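Local coordinates for N-formylglutamate amidohydrolase (Ralstonia eutropha, PDB 2Q7S), which probably hydrolyses amide bonds of N-formylglutamate or related substrates, as a zinc-binding member of the N-formylglutamate amidohydrolase family, at residues D29-G34 against N170-P175; S33-P38 against G52-H57; T56-L61 against P254-E259; F193-R198 against L247-R252. One frame throughout, in Å; residues are numbered along the deposited sequence.

Overall arrangement
From the N terminus, strand 26-30 runs into the turn carrying H32, and interaction 1 closes a long loop by pairing strand 26-30 with strand 166-174. Interaction 2 starts on the same turn and closes a short loop onto 52-57, bringing in D55, the third zinc ligand. Its second segment leads straight into interaction 3, which reaches 254-259 just after strand 244-252. Interactions 1 and 3 cross along the chain. Interaction 4, pairing strands 193-196 and 244-252, is nested within the loop closed by interaction 3. Strands 166-174 and 244-252 are neighbours, so interactions 1 and 4 belong to one mixed sheet, while interactions 2 and 3 join loops at its metal-binding end.

Interaction 1: D29-G34 against N170-P175; sequences DSPHSG and NLHSMP. With ZN (zinc ion), chain C.
D29 and N170 face each other as a parallel bridge with CA atoms 5.2 Å apart, and L171 N donates to D29 O over 2.9 Å. Beyond S30 the first chain turns off through P31 and H32, whereas 170-174 continues as strand. One water spans the fork, donating to L171 O, accepting from H32 N and bonding to S30 OG, which is itself hydrogen-bonded to S33 OG. D29 and N170 send their side chains to the same face of the sheet. With CG anti to its own N (chi1 -171°), the N170 amide lies beside the D29 carboxylate, and ND2 donates to OD1 at 3.1 Å. It comes from the syn side, 28° out of the carboxylate plane; H168 also binds OD1 and Y148 holds OD2. The loop after one parallel strand and the C-terminal part of its neighbour thus build the zinc site of this mixed sheet, in a family assigned to the zinc exopeptidase clan. H32 ND1 binds zinc at 2.1 Å and H172 ND1 at 2.0 Å, with D55 as the third protein ligand. The two imidazoles meet obliquely, planes 70° apart, H32 ND1 lying at the edge of the H172 ring. P31 wedges beside them: its CG sits over the centre of the H32 ring and touches H172 CE1 at 3.7 Å. Second-shell bonds fix both rings. H172 NE2 donates to N170 OD1 at 2.7 Å, from above the carbonyl plane rather than along a lone pair, and H32 NE2 is bonded to D83.

Interaction 2: S33-P38 against G52-H57; sequences SGTFYP and GGEDTH. With ZN (zinc ion), chain C.
The loop that delivers the third zinc ligand, D55, is backed here by S33, while its neighbour E54 is gripped by Y37. D55 OD2 binds the metal at 2.1 Å, and its other oxygen, OD1, forms a salt bridge with R253. D55 stands at the centre of an inverse gamma turn, closed by a weak bond from T56 N to E54 O. The D55 carbonyl points at S33: its oxygen lies 3.4 Å from S33 CB and receives a CH...O contact from S33 CA. A water joins the two segments, donating to S33 O and accepting from H57 N. E54 carries the side-chain half of the contact. Its CG is anti to the carbonyl carbon (chi1 -63°) and the chain runs straight from there, which sets the carboxylate between Y37 and T56. Y37 OH donates to the anti lone pair of E54 OE2, at 2.6 Å, and OE2 lies at the edge of the ring, near its plane. Ring and carboxylate are turned only 33° against each other. T56 OG1 donates to the anti lone pair of OE1 at 2.7 Å, so the two hydroxyls hold the group from its two ends and limit its rotation. T35 CG2 packs across the carboxylate, 3.6 Å from OE1. A salt bridge from R51 to OE2 adds a charged partner, which would be expected to favour the ionised carboxylate. E54, next to D55 in the chain, is thus held by Y37, T56 and R51, beside a zinc site that takes H32 and D55 from loops and H172 from a strand of the mixed sheet.

Interaction 3: T56-L61 against P254-E259; sequences THVDAL and PLYMEE
Y256 packs against T56, H57 and L61, and is met by L61 at CB and over the ring, by H57 and T56 further out. CB itself lies 4.1 Å from L61 CD2. CG is placed between the backbone N and the carbonyl carbon (chi1 72°), swinging the ring toward helix 58-61. L61 CD1 then covers one face of the ring in a CH-pi contact, 3.7 Å from the centroid and just 10° off the normal. On the opposite face lies the following residue, selenomethionine M257, its CG offset toward the rim, so the ring is sandwiched between two aliphatic groups. CE2 touches H57 CB obliquely at 3.9 Å. At the tip, OH donates to the carbonyl oxygen T56 O at 2.6 Å, in the carbonyl plane. V58 CG2 borders the hydroxyl at 3.6 Å. The same OH is also hydrogen-bonded to S173 OG, so a polar atom in a buried setting has two partners. M257 bends at chi3 and brings SE against T56 CB at 4.0 Å. H57 occupies the N-cap position of helix 58-61; its ring has T56 CG2 over one face, while NE2 is bonded to R262 O. L61 continues beyond Y256 onto F268, L271 and L275 of helix 267-289. A buried tyrosine thus joins the segment after strand 244-252 to T56, the residue after the zinc ligand D55 and just before helix 58-61, and, through S173, to the strand that carries the zinc ligand H172.

Interaction 4: F193-R198 against L247-R252; sequences FVLGDR and LQIEIR
F193 and I251 lie side by side on one face of the sheet, pointing the same way, and L195 and I249 repeat the arrangement two residues further along the same face. F193 CE2 meets I251 CG1 at 3.6 Å, approached obliquely, while I249 CG2 comes to the edge of the phenyl ring, 3.8 Å from CD2. The ring takes this place because CG is anti to the carbonyl carbon (chi1 -77°). L195 CD2 reaches I249 CG1 at 3.8 Å, and L247 CD1 closes the row against D197 CB at 3.9 Å. Helix 205-217 covers L195, and helix 267-289 covers F193 and I251. V194, Q248 and E250 occupy the other face together with G196, which adds no side chain. There V194 CB sits beside E250 CB. Q248 extends and E250 bends at chi2 (-103°), both ends leading away from strand 193-196. Q248 NE2 donates to E250 OE2 at 2.9 Å, meeting the anti lone pair of OE2, a bond that helps to orient the carboxylate, which lies beside H172 on the next strand; the E250 side chain is about 5 Å from the zinc ion. The backbones between the two faces run antiparallel. V194 and E250 form one hydrogen-bonded pair, with E250 N donating to V194 O at 2.7 Å, and G196 and Q248 form the other. L195-I249, between them, and F193-I251, beyond V194-E250, are non-hydrogen-bonded pairs; F193 CA-H points at E250 O, with CA 3.1 Å from that oxygen. This is an antiparallel step of the mixed alpha/beta sheet, between 244-252 and 193-196, with helices packed on its apolar face and the zinc site on the side of Q248 and E250.

Interaction 1: D29-G34 against N170-P175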
loop_
_atom_site.group_PDB
_atom_site.type_symbol
_atom_site.label_atom_id
_atom_site.label_comp_id
_atom_site.label_asym_id
_atom_site.label_seq_id
_atom_site.Cartn_x
_atom_site.Cartn_y
_atom_site.Cartn_z
ATOM N N ASP A 29 1.153 4.866 -4.645
ATOM C CA ASP A 29 2.216 4.325 -3.831
ATOM C C ASP A 29 2.050 2.831 -3.481
ATOM O O ASP A 29 0.964 2.375 -3.313
ATOM C CB ASP A 29 2.520 5.180 -2.639
ATOM C CG ASP A 29 1.584 4.993 -1.529
ATOM O OD1 ASP A 29 0.383 5.170 -1.761
ATOM O OD2 ASP A 29 2.069 4.729 -0.394
ATOM N N SER A 30 3.188 2.134 -3.448
ATOM C CA SER A 30 3.292 0.722 -3.065
ATOM C C SER A 30 4.154 0.734 -1.766
ATOM O O SER A 30 5.411 0.597 -1.798
ATOM C CB SER A 30 3.911 -0.101 -4.207
ATOM O OG SER A 30 4.157 -1.477 -3.922
ATOM N N PRO A 31 3.487 0.819 -0.605
ATOM C CA PRO A 31 4.235 0.895 0.679
ATOM C C PRO A 31 4.830 -0.424 1.201
ATOM O O PRO A 31 5.635 -0.416 2.121
ATOM C CB PRO A 31 3.177 1.402 1.662
ATOM C CG PRO A 31 1.892 0.933 1.079
ATOM C CD PRO A 31 2.028 0.930 -0.410
ATOM N N HIS A 32 4.356 -1.542 0.667
ATOM C CA HIS A 32 4.596 -2.840 1.218
ATOM C C HIS A 32 5.433 -3.775 0.402
ATOM O O HIS A 32 5.631 -4.896 0.820
ATOM C CB HIS A 32 3.253 -3.456 1.516
ATOM C CG HIS A 32 2.548 -2.776 2.631
ATOM N ND1 HIS A 32 1.210 -2.937 2.873
ATOM C CD2 HIS A 32 3.005 -1.916 3.577
ATOM C CE1 HIS A 32 0.867 -2.213 3.927
ATOM N NE2 HIS A 32 1.941 -1.594 4.382
ATOM N N SER A 33 5.926 -3.293 -0.751
ATOM C CA SER A 33 6.641 -4.103 -1.704
ATOM C C SER A 33 8.151 -4.185 -1.473
ATOM O O SER A 33 8.839 -4.880 -2.223
ATOM C CB SER A 33 6.352 -3.669 -3.144
ATOM O OG SER A 33 6.555 -2.279 -3.371
ATOM N N GLY A 34 8.651 -3.511 -0.446
ATOM C CA GLY A 34 10.062 -3.524 -0.165
ATOM C C GLY A 34 10.586 -4.848 0.331
ATOM O O GLY A 34 9.984 -5.459 1.211
ATOM N N ASN A 170 -3.397 3.719 -3.432
ATOM C CA ASN A 170 -2.597 3.026 -2.435
ATOM C C ASN A 170 -2.649 1.507 -2.762
ATOM O O ASN A 170 -3.714 0.895 -2.735
ATOM C CB ASN A 170 -3.209 3.377 -1.047
ATOM C CG ASN A 170 -2.377 2.907 0.110
ATOM O OD1 ASN A 170 -2.805 2.030 0.866
ATOM N ND2 ASN A 170 -1.211 3.483 0.282
ATOM N N LEU A 171 -1.508 0.906 -3.104
ATOM C CA LEU A 171 -1.477 -0.336 -3.813
ATOM C C LEU A 171 -0.976 -1.464 -2.937
ATOM O O LEU A 171 0.078 -1.327 -2.318
ATOM C CB LEU A 171 -0.537 -0.186 -5.061
ATOM C CG LEU A 171 -0.881 0.957 -6.026
ATOM C CD1 LEU A 171 0.160 1.100 -7.166
ATOM C CD2 LEU A 171 -2.269 0.811 -6.590
ATOM N N HIS A 172 -1.686 -2.607 -2.956
ATOM C CA HIS A 172 -1.392 -3.742 -2.084
ATOM C C HIS A 172 -1.656 -5.060 -2.753
ATOM O O HIS A 172 -2.251 -5.144 -3.831
ATOM C CB HIS A 172 -2.273 -3.685 -0.798
ATOM C CG HIS A 172 -2.033 -2.475 -0.005
ATOM N ND1 HIS A 172 -1.172 -2.454 1.074
ATOM C CD2 HIS A 172 -2.444 -1.207 -0.199
ATOM C CE1 HIS A 172 -1.098 -1.219 1.525
ATOM N NE2 HIS A 172 -1.855 -0.447 0.773
ATOM N N SER A 173 -1.148 -6.089 -2.111
ATOM C CA SER A 173 -1.642 -7.450 -2.314
ATOM C C SER A 173 -1.940 -8.118 -0.971
ATOM O O SER A 173 -1.382 -7.781 0.057
ATOM C CB SER A 173 -0.624 -8.267 -3.117
ATOM O OG SER A 173 0.508 -8.543 -2.341
HETATM N N MSE A 174 -2.737 -9.152 -1.024
HETATM C CA MSE A 174 -3.216 -9.794 0.159
HETATM C C MSE A 174 -3.161 -11.321 -0.010
HETATM O O MSE A 174 -3.311 -11.852 -1.144
HETATM C CB MSE A 174 -4.644 -9.296 0.437
HETATM C CG MSE A 174 -5.543 -9.328 -0.748
HETATM SE SE MSE A 174 -7.393 -8.858 -0.349
HETATM C CE MSE A 174 -7.924 -9.484 -2.093
ATOM N N PRO A 175 -2.967 -12.045 1.105
ATOM C CA PRO A 175 -2.967 -13.493 1.071
ATOM C C PRO A 175 -4.354 -14.072 0.913
ATOM O O PRO A 175 -5.369 -13.396 1.166
ATOM C CB PRO A 175 -2.367 -13.865 2.434
ATOM C CG PRO A 175 -2.744 -12.744 3.292
ATOM C CD PRO A 175 -2.705 -11.528 2.454
HETATM ZN ZN ZN C . -0.250 -4.045 1.814
HETATM O O HOH W 1 2.616 -2.266 -1.638
#

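Interaction 2: S33-P38 against G52-H57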
loop_
_atom_site.group_PDB
_atom_site.type_symbol
_atom_site.label_atom_id
_atom_site.label_comp_id
_atom_site.label_asym_id
_atom_site.label_seq_id
_atom_site.Cartn_x
_atom_site.Cartn_y
_atom_site.Cartn_z
ATOM N N SER A 33 5.926 -3.293 -0.751
ATOM C CA SER A 33 6.641 -4.103 -1.704
ATOM C C SER A 33 8.151 -4.185 -1.473
ATOM O O SER A 33 8.839 -4.880 -2.223
ATOM C CB SER A 33 6.352 -3.669 -3.144
ATOM O OG SER A 33 6.555 -2.279 -3.371
ATOM N N GLY A 34 8.651 -3.511 -0.446
ATOM C CA GLY A 34 10.062 -3.524 -0.165
ATOM C C GLY A 34 10.586 -4.848 0.331
ATOM O O GLY A 34 9.984 -5.459 1.211
ATOM N N THR A 35 11.726 -5.275 -0.227
ATOM C CA THR A 35 12.349 -6.571 0.084
ATOM C C THR A 35 13.821 -6.456 0.533
ATOM O O THR A 35 14.503 -7.471 0.678
ATOM C CB THR A 35 12.362 -7.466 -1.134
ATOM O OG1 THR A 35 13.075 -6.787 -2.166
ATOM C CG2 THR A 35 10.928 -7.810 -1.604
ATOM N N PHE A 36 14.303 -5.235 0.773
ATOM C CA PHE A 36 15.682 -5.016 1.248
ATOM C C PHE A 36 15.672 -4.870 2.768
ATOM O O PHE A 36 15.344 -3.812 3.274
ATOM C CB PHE A 36 16.325 -3.782 0.589
ATOM C CG PHE A 36 16.429 -3.867 -0.926
ATOM C CD1 PHE A 36 15.406 -3.416 -1.741
ATOM C CD2 PHE A 36 17.566 -4.401 -1.523
ATOM C CE1 PHE A 36 15.501 -3.489 -3.139
ATOM C CE2 PHE A 36 17.682 -4.481 -2.935
ATOM C CZ PHE A 36 16.660 -4.028 -3.740
ATOM N N TYR A 37 16.053 -5.936 3.464
ATOM C CA TYR A 37 16.020 -6.020 4.933
ATOM C C TYR A 37 17.277 -5.344 5.562
ATOM O O TYR A 37 18.414 -5.728 5.252
ATOM C CB TYR A 37 15.824 -7.518 5.383
ATOM C CG TYR A 37 14.420 -8.023 5.027
ATOM C CD1 TYR A 37 14.062 -8.261 3.687
ATOM C CD2 TYR A 37 13.429 -8.168 6.003
ATOM C CE1 TYR A 37 12.754 -8.659 3.328
ATOM C CE2 TYR A 37 12.119 -8.575 5.660
ATOM C CZ TYR A 37 11.790 -8.803 4.314
ATOM O OH TYR A 37 10.507 -9.183 3.941
ATOM N N PRO A 38 17.072 -4.297 6.383
ATOM C CA PRO A 38 18.160 -3.660 7.129
ATOM C C PRO A 38 18.965 -4.588 8.054
ATOM O O PRO A 38 18.392 -5.424 8.746
ATOM C CB PRO A 38 17.438 -2.596 7.947
ATOM C CG PRO A 38 16.263 -2.275 7.164
ATOM C CD PRO A 38 15.812 -3.579 6.620
ATOM N N GLY A 52 6.609 -13.211 4.579
ATOM C CA GLY A 52 5.148 -13.278 4.721
ATOM C C GLY A 52 4.394 -11.983 4.453
ATOM O O GLY A 52 3.683 -11.900 3.455
ATOM N N GLY A 53 4.588 -10.968 5.307
ATOM C CA GLY A 53 3.920 -9.637 5.230
ATOM C C GLY A 53 4.291 -8.707 4.078
ATOM O O GLY A 53 3.840 -7.542 4.028
ATOM N N GLU A 54 5.142 -9.183 3.162
ATOM C CA GLU A 54 5.472 -8.441 1.983
ATOM C C GLU A 54 4.334 -8.505 0.971
ATOM O O GLU A 54 3.841 -9.576 0.645
ATOM C CB GLU A 54 6.660 -9.048 1.243
ATOM C CG GLU A 54 7.944 -9.090 1.903
ATOM C CD GLU A 54 8.987 -9.760 1.027
ATOM O OE1 GLU A 54 8.668 -10.209 -0.102
ATOM O OE2 GLU A 54 10.129 -9.820 1.483
ATOM N N ASP A 55 3.955 -7.357 0.468
ATOM C CA ASP A 55 3.191 -7.272 -0.765
ATOM C C ASP A 55 4.141 -7.311 -1.995
ATOM O O ASP A 55 4.243 -6.334 -2.748
ATOM C CB ASP A 55 2.412 -5.981 -0.827
ATOM C CG ASP A 55 1.453 -5.833 0.284
ATOM O OD1 ASP A 55 1.530 -6.600 1.294
ATOM O OD2 ASP A 55 0.692 -4.864 0.152
ATOM N N THR A 56 4.776 -8.464 -2.171
ATOM C CA THR A 56 5.875 -8.633 -3.143
ATOM C C THR A 56 5.413 -8.369 -4.586
ATOM O O THR A 56 4.280 -8.732 -4.988
ATOM C CB THR A 56 6.502 -10.057 -3.019
ATOM O OG1 THR A 56 6.465 -10.446 -1.656
ATOM C CG2 THR A 56 7.939 -10.132 -3.546
ATOM N N HIS A 57 6.308 -7.711 -5.335
ATOM C CA HIS A 57 6.146 -7.369 -6.758
ATOM C C HIS A 57 5.035 -6.368 -7.104
ATOM O O HIS A 57 4.822 -6.115 -8.266
ATOM C CB HIS A 57 5.892 -8.618 -7.592
ATOM C CG HIS A 57 6.830 -9.742 -7.329
ATOM N ND1 HIS A 57 8.196 -9.607 -7.448
ATOM C CD2 HIS A 57 6.600 -11.034 -6.994
ATOM C CE1 HIS A 57 8.774 -10.762 -7.142
ATOM N NE2 HIS A 57 7.828 -11.647 -6.883
HETATM ZN ZN ZN C . -0.250 -4.045 1.814
HETATM O O HOH W 2 8.682 -6.541 -4.358
#

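Interaction 3: T56-L61 against P254-E259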
loop_
_atom_site.group_PDB
_atom_site.type_symbol
_atom_site.label_atom_id
_atom_site.label_comp_id
_atom_site.label_asym_id
_atom_site.label_seq_id
_atom_site.Cartn_x
_atom_site.Cartn_y
_atom_site.Cartn_z
ATOM N N THR A 56 4.776 -8.464 -2.171
ATOM C CA THR A 56 5.875 -8.633 -3.143
ATOM C C THR A 56 5.413 -8.369 -4.586
ATOM O O THR A 56 4.280 -8.732 -4.988
ATOM C CB THR A 56 6.502 -10.057 -3.019
ATOM O OG1 THR A 56 6.465 -10.446 -1.656
ATOM C CG2 THR A 56 7.939 -10.132 -3.546
ATOM N N HIS A 57 6.308 -7.711 -5.335
ATOM C CA HIS A 57 6.146 -7.369 -6.758
ATOM C C HIS A 57 5.035 -6.368 -7.104
ATOM O O HIS A 57 4.822 -6.115 -8.266
ATOM C CB HIS A 57 5.892 -8.618 -7.592
ATOM C CG HIS A 57 6.830 -9.742 -7.329
ATOM N ND1 HIS A 57 8.196 -9.607 -7.448
ATOM C CD2 HIS A 57 6.600 -11.034 -6.994
ATOM C CE1 HIS A 57 8.774 -10.762 -7.142
ATOM N NE2 HIS A 57 7.828 -11.647 -6.883
ATOM N N VAL A 58 4.321 -5.832 -6.107
ATOM C CA VAL A 58 3.152 -4.950 -6.375
ATOM C C VAL A 58 3.546 -3.717 -7.131
ATOM O O VAL A 58 2.838 -3.241 -8.023
ATOM C CB VAL A 58 2.394 -4.554 -5.062
ATOM C CG1 VAL A 58 1.518 -3.349 -5.292
ATOM C CG2 VAL A 58 1.570 -5.759 -4.628
ATOM N N ASP A 59 4.740 -3.251 -6.852
ATOM C CA ASP A 59 5.271 -2.137 -7.633
ATOM C C ASP A 59 5.520 -2.461 -9.115
ATOM O O ASP A 59 5.249 -1.617 -9.964
ATOM C CB ASP A 59 6.483 -1.537 -6.949
ATOM C CG ASP A 59 7.660 -2.444 -6.948
ATOM O OD1 ASP A 59 7.533 -3.659 -6.641
ATOM O OD2 ASP A 59 8.742 -1.908 -7.258
ATOM N N ALA A 60 5.994 -3.673 -9.417
ATOM C CA ALA A 60 6.234 -4.113 -10.824
ATOM C C ALA A 60 4.903 -4.390 -11.531
ATOM O O ALA A 60 4.792 -4.170 -12.737
ATOM C CB ALA A 60 7.146 -5.363 -10.869
ATOM N N LEU A 61 3.883 -4.839 -10.774
ATOM C CA LEU A 61 2.531 -5.082 -11.334
ATOM C C LEU A 61 1.963 -3.790 -11.888
ATOM O O LEU A 61 1.350 -3.788 -12.952
ATOM C CB LEU A 61 1.553 -5.634 -10.318
ATOM C CG LEU A 61 1.614 -7.132 -9.922
ATOM C CD1 LEU A 61 0.618 -7.368 -8.794
ATOM C CD2 LEU A 61 1.343 -8.020 -11.134
ATOM N N PRO A 254 -2.356 -15.025 -5.037
ATOM C CA PRO A 254 -2.273 -16.184 -5.937
ATOM C C PRO A 254 -2.392 -15.823 -7.392
ATOM O O PRO A 254 -1.850 -16.524 -8.239
ATOM C CB PRO A 254 -3.430 -17.097 -5.490
ATOM C CG PRO A 254 -3.664 -16.777 -4.154
ATOM C CD PRO A 254 -3.386 -15.256 -4.019
ATOM N N LEU A 255 -3.052 -14.703 -7.663
ATOM C CA LEU A 255 -3.182 -14.166 -9.017
ATOM C C LEU A 255 -1.857 -13.903 -9.730
ATOM O O LEU A 255 -1.830 -13.801 -10.942
ATOM C CB LEU A 255 -3.974 -12.861 -8.994
ATOM C CG LEU A 255 -5.452 -12.929 -8.590
ATOM C CD1 LEU A 255 -6.052 -11.545 -8.688
ATOM C CD2 LEU A 255 -6.190 -13.875 -9.480
ATOM N N TYR A 256 -0.776 -13.702 -8.989
ATOM C CA TYR A 256 0.493 -13.339 -9.615
ATOM C C TYR A 256 1.756 -13.979 -9.053
ATOM O O TYR A 256 2.761 -14.001 -9.748
ATOM C CB TYR A 256 0.644 -11.806 -9.620
ATOM C CG TYR A 256 0.920 -11.171 -8.292
ATOM C CD1 TYR A 256 -0.116 -10.754 -7.480
ATOM C CD2 TYR A 256 2.213 -10.964 -7.875
ATOM C CE1 TYR A 256 0.144 -10.121 -6.273
ATOM C CE2 TYR A 256 2.495 -10.376 -6.674
ATOM C CZ TYR A 256 1.441 -9.935 -5.867
ATOM O OH TYR A 256 1.732 -9.323 -4.667
HETATM N N MSE A 257 1.703 -14.525 -7.837
HETATM C CA MSE A 257 2.872 -15.146 -7.223
HETATM C C MSE A 257 2.511 -16.394 -6.456
HETATM O O MSE A 257 1.330 -16.642 -6.139
HETATM C CB MSE A 257 3.572 -14.172 -6.278
HETATM C CG MSE A 257 2.653 -13.622 -5.257
HETATM SE SE MSE A 257 3.489 -12.517 -3.874
HETATM C CE MSE A 257 3.453 -13.683 -2.344
ATOM N N GLU A 258 3.553 -17.153 -6.148
ATOM C CA GLU A 258 3.450 -18.324 -5.285
ATOM C C GLU A 258 3.732 -17.887 -3.862
ATOM O O GLU A 258 4.828 -17.428 -3.542
ATOM C CB GLU A 258 4.436 -19.401 -5.719
ATOM C CG GLU A 258 4.169 -19.939 -7.089
ATOM C CD GLU A 258 2.812 -20.622 -7.165
ATOM O OE1 GLU A 258 2.537 -21.464 -6.276
ATOM O OE2 GLU A 258 2.028 -20.323 -8.093
ATOM N N GLU A 259 2.726 -18.005 -3.007
ATOM C CA GLU A 259 2.811 -17.431 -1.658
ATOM C C GLU A 259 3.949 -18.008 -0.811
ATOM O O GLU A 259 4.535 -17.307 0.009
ATOM C CB GLU A 259 1.457 -17.529 -0.949
ATOM C CG GLU A 259 0.330 -16.690 -1.663
ATOM C CD GLU A 259 -0.714 -16.171 -0.679
ATOM O OE1 GLU A 259 -0.296 -15.321 0.156
ATOM O OE2 GLU A 259 -1.907 -16.631 -0.712
#

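Interaction 4: F193-R198 against L247-R252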
loop_
_atom_site.group_PDB
_atom_site.type_symbol
_atom_site.label_atom_id
_atom_site.label_comp_id
_atom_site.label_asym_id
_atom_site.label_seq_id
_atom_site.Cartn_x
_atom_site.Cartn_y
_atom_site.Cartn_z
ATOM N N PHE A 193 -9.807 -8.534 -6.268
ATOM C CA PHE A 193 -9.484 -7.118 -5.983
ATOM C C PHE A 193 -10.413 -6.662 -4.894
ATOM O O PHE A 193 -11.615 -6.924 -4.970
ATOM C CB PHE A 193 -9.738 -6.236 -7.185
ATOM C CG PHE A 193 -8.672 -6.330 -8.225
ATOM C CD1 PHE A 193 -8.652 -7.375 -9.119
ATOM C CD2 PHE A 193 -7.647 -5.385 -8.272
ATOM C CE1 PHE A 193 -7.626 -7.498 -10.054
ATOM C CE2 PHE A 193 -6.633 -5.488 -9.256
ATOM C CZ PHE A 193 -6.635 -6.532 -10.115
ATOM N N VAL A 194 -9.869 -6.006 -3.879
ATOM C CA VAL A 194 -10.641 -5.290 -2.880
ATOM C C VAL A 194 -10.285 -3.816 -2.998
ATOM O O VAL A 194 -9.086 -3.452 -3.066
ATOM C CB VAL A 194 -10.403 -5.811 -1.405
ATOM C CG1 VAL A 194 -11.243 -5.024 -0.377
ATOM C CG2 VAL A 194 -10.726 -7.311 -1.311
ATOM N N LEU A 195 -11.329 -2.998 -3.060
ATOM C CA LEU A 195 -11.210 -1.534 -3.197
ATOM C C LEU A 195 -11.707 -0.888 -1.901
ATOM O O LEU A 195 -12.841 -1.041 -1.544
ATOM C CB LEU A 195 -12.068 -1.059 -4.370
ATOM C CG LEU A 195 -11.766 -1.701 -5.706
ATOM C CD1 LEU A 195 -12.729 -1.166 -6.811
ATOM C CD2 LEU A 195 -10.295 -1.511 -6.090
ATOM N N GLY A 196 -10.816 -0.216 -1.180
ATOM C CA GLY A 196 -11.160 0.452 0.063
ATOM C C GLY A 196 -11.175 1.960 -0.125
ATOM O O GLY A 196 -10.196 2.555 -0.557
ATOM N N ASP A 197 -12.312 2.563 0.221
ATOM C CA ASP A 197 -12.479 3.999 0.164
ATOM C C ASP A 197 -13.277 4.480 1.398
ATOM O O ASP A 197 -13.995 5.488 1.339
ATOM C CB ASP A 197 -13.134 4.354 -1.170
ATOM C CG ASP A 197 -14.603 3.780 -1.310
ATOM O OD1 ASP A 197 -15.142 3.125 -0.377
ATOM O OD2 ASP A 197 -15.252 4.054 -2.341
ATOM N N ARG A 198 -13.132 3.743 2.508
ATOM C CA ARG A 198 -13.738 4.068 3.819
ATOM C C ARG A 198 -15.229 4.240 3.622
ATOM O O ARG A 198 -15.766 5.302 3.848
ATOM C CB ARG A 198 -13.083 5.330 4.456
ATOM C CG ARG A 198 -11.553 5.264 4.483
ATOM C CD ARG A 198 -11.026 4.472 5.626
ATOM N NE ARG A 198 -11.256 5.212 6.847
ATOM C CZ ARG A 198 -10.535 5.137 7.952
ATOM N NH1 ARG A 198 -9.495 4.314 8.072
ATOM N NH2 ARG A 198 -10.881 5.908 8.966
ATOM N N LEU A 247 -7.935 5.973 -2.994
ATOM C CA LEU A 247 -8.488 4.613 -3.121
ATOM C C LEU A 247 -7.427 3.552 -2.774
ATOM O O LEU A 247 -6.368 3.519 -3.390
ATOM C CB LEU A 247 -8.968 4.425 -4.570
ATOM C CG LEU A 247 -9.635 3.075 -4.891
ATOM C CD1 LEU A 247 -10.929 2.929 -4.039
ATOM C CD2 LEU A 247 -9.915 3.029 -6.405
ATOM N N GLN A 248 -7.696 2.670 -1.807
ATOM C CA GLN A 248 -6.767 1.566 -1.539
ATOM C C GLN A 248 -7.162 0.399 -2.443
ATOM O O GLN A 248 -8.328 0.050 -2.522
ATOM C CB GLN A 248 -6.835 1.173 -0.077
ATOM C CG GLN A 248 -5.734 0.263 0.379
ATOM C CD GLN A 248 -5.616 0.169 1.886
ATOM O OE1 GLN A 248 -5.659 1.175 2.597
ATOM N NE2 GLN A 248 -5.470 -1.049 2.384
ATOM N N ILE A 249 -6.210 -0.184 -3.160
ATOM C CA ILE A 249 -6.488 -1.355 -4.028
ATOM C C ILE A 249 -5.672 -2.570 -3.613
ATOM O O ILE A 249 -4.392 -2.524 -3.618
ATOM C CB ILE A 249 -6.166 -1.068 -5.538
ATOM C CG1 ILE A 249 -6.910 0.194 -6.022
ATOM C CG2 ILE A 249 -6.502 -2.306 -6.384
ATOM C CD1 ILE A 249 -6.771 0.491 -7.540
ATOM N N GLU A 250 -6.380 -3.672 -3.333
ATOM C CA GLU A 250 -5.743 -4.913 -2.854
ATOM C C GLU A 250 -5.921 -6.058 -3.848
ATOM O O GLU A 250 -7.007 -6.319 -4.250
ATOM C CB GLU A 250 -6.365 -5.321 -1.518
ATOM C CG GLU A 250 -6.245 -4.306 -0.417
ATOM C CD GLU A 250 -5.187 -4.622 0.587
ATOM O OE1 GLU A 250 -4.525 -5.675 0.466
ATOM O OE2 GLU A 250 -4.995 -3.794 1.495
ATOM N N ILE A 251 -4.831 -6.727 -4.219
ATOM C CA ILE A 251 -4.835 -7.823 -5.150
ATOM C C ILE A 251 -4.578 -9.164 -4.433
ATOM O O ILE A 251 -3.547 -9.355 -3.763
ATOM C CB ILE A 251 -3.714 -7.590 -6.229
ATOM C CG1 ILE A 251 -3.943 -6.278 -6.975
ATOM C CG2 ILE A 251 -3.598 -8.717 -7.214
ATOM C CD1 ILE A 251 -2.893 -6.008 -8.001
ATOM N N ARG A 252 -5.472 -10.125 -4.634
ATOM C CA ARG A 252 -5.279 -11.490 -4.129
ATOM C C ARG A 252 -3.971 -12.078 -4.744
ATOM O O ARG A 252 -3.836 -12.302 -5.935
ATOM C CB ARG A 252 -6.494 -12.351 -4.479
ATOM C CG ARG A 252 -6.698 -13.629 -3.685
ATOM C CD ARG A 252 -8.108 -14.196 -3.930
ATOM N NE ARG A 252 -8.361 -14.598 -5.321
ATOM C CZ ARG A 252 -8.134 -15.826 -5.789
ATOM N NH1 ARG A 252 -7.601 -16.757 -5.013
ATOM N NH2 ARG A 252 -8.426 -16.124 -7.038
#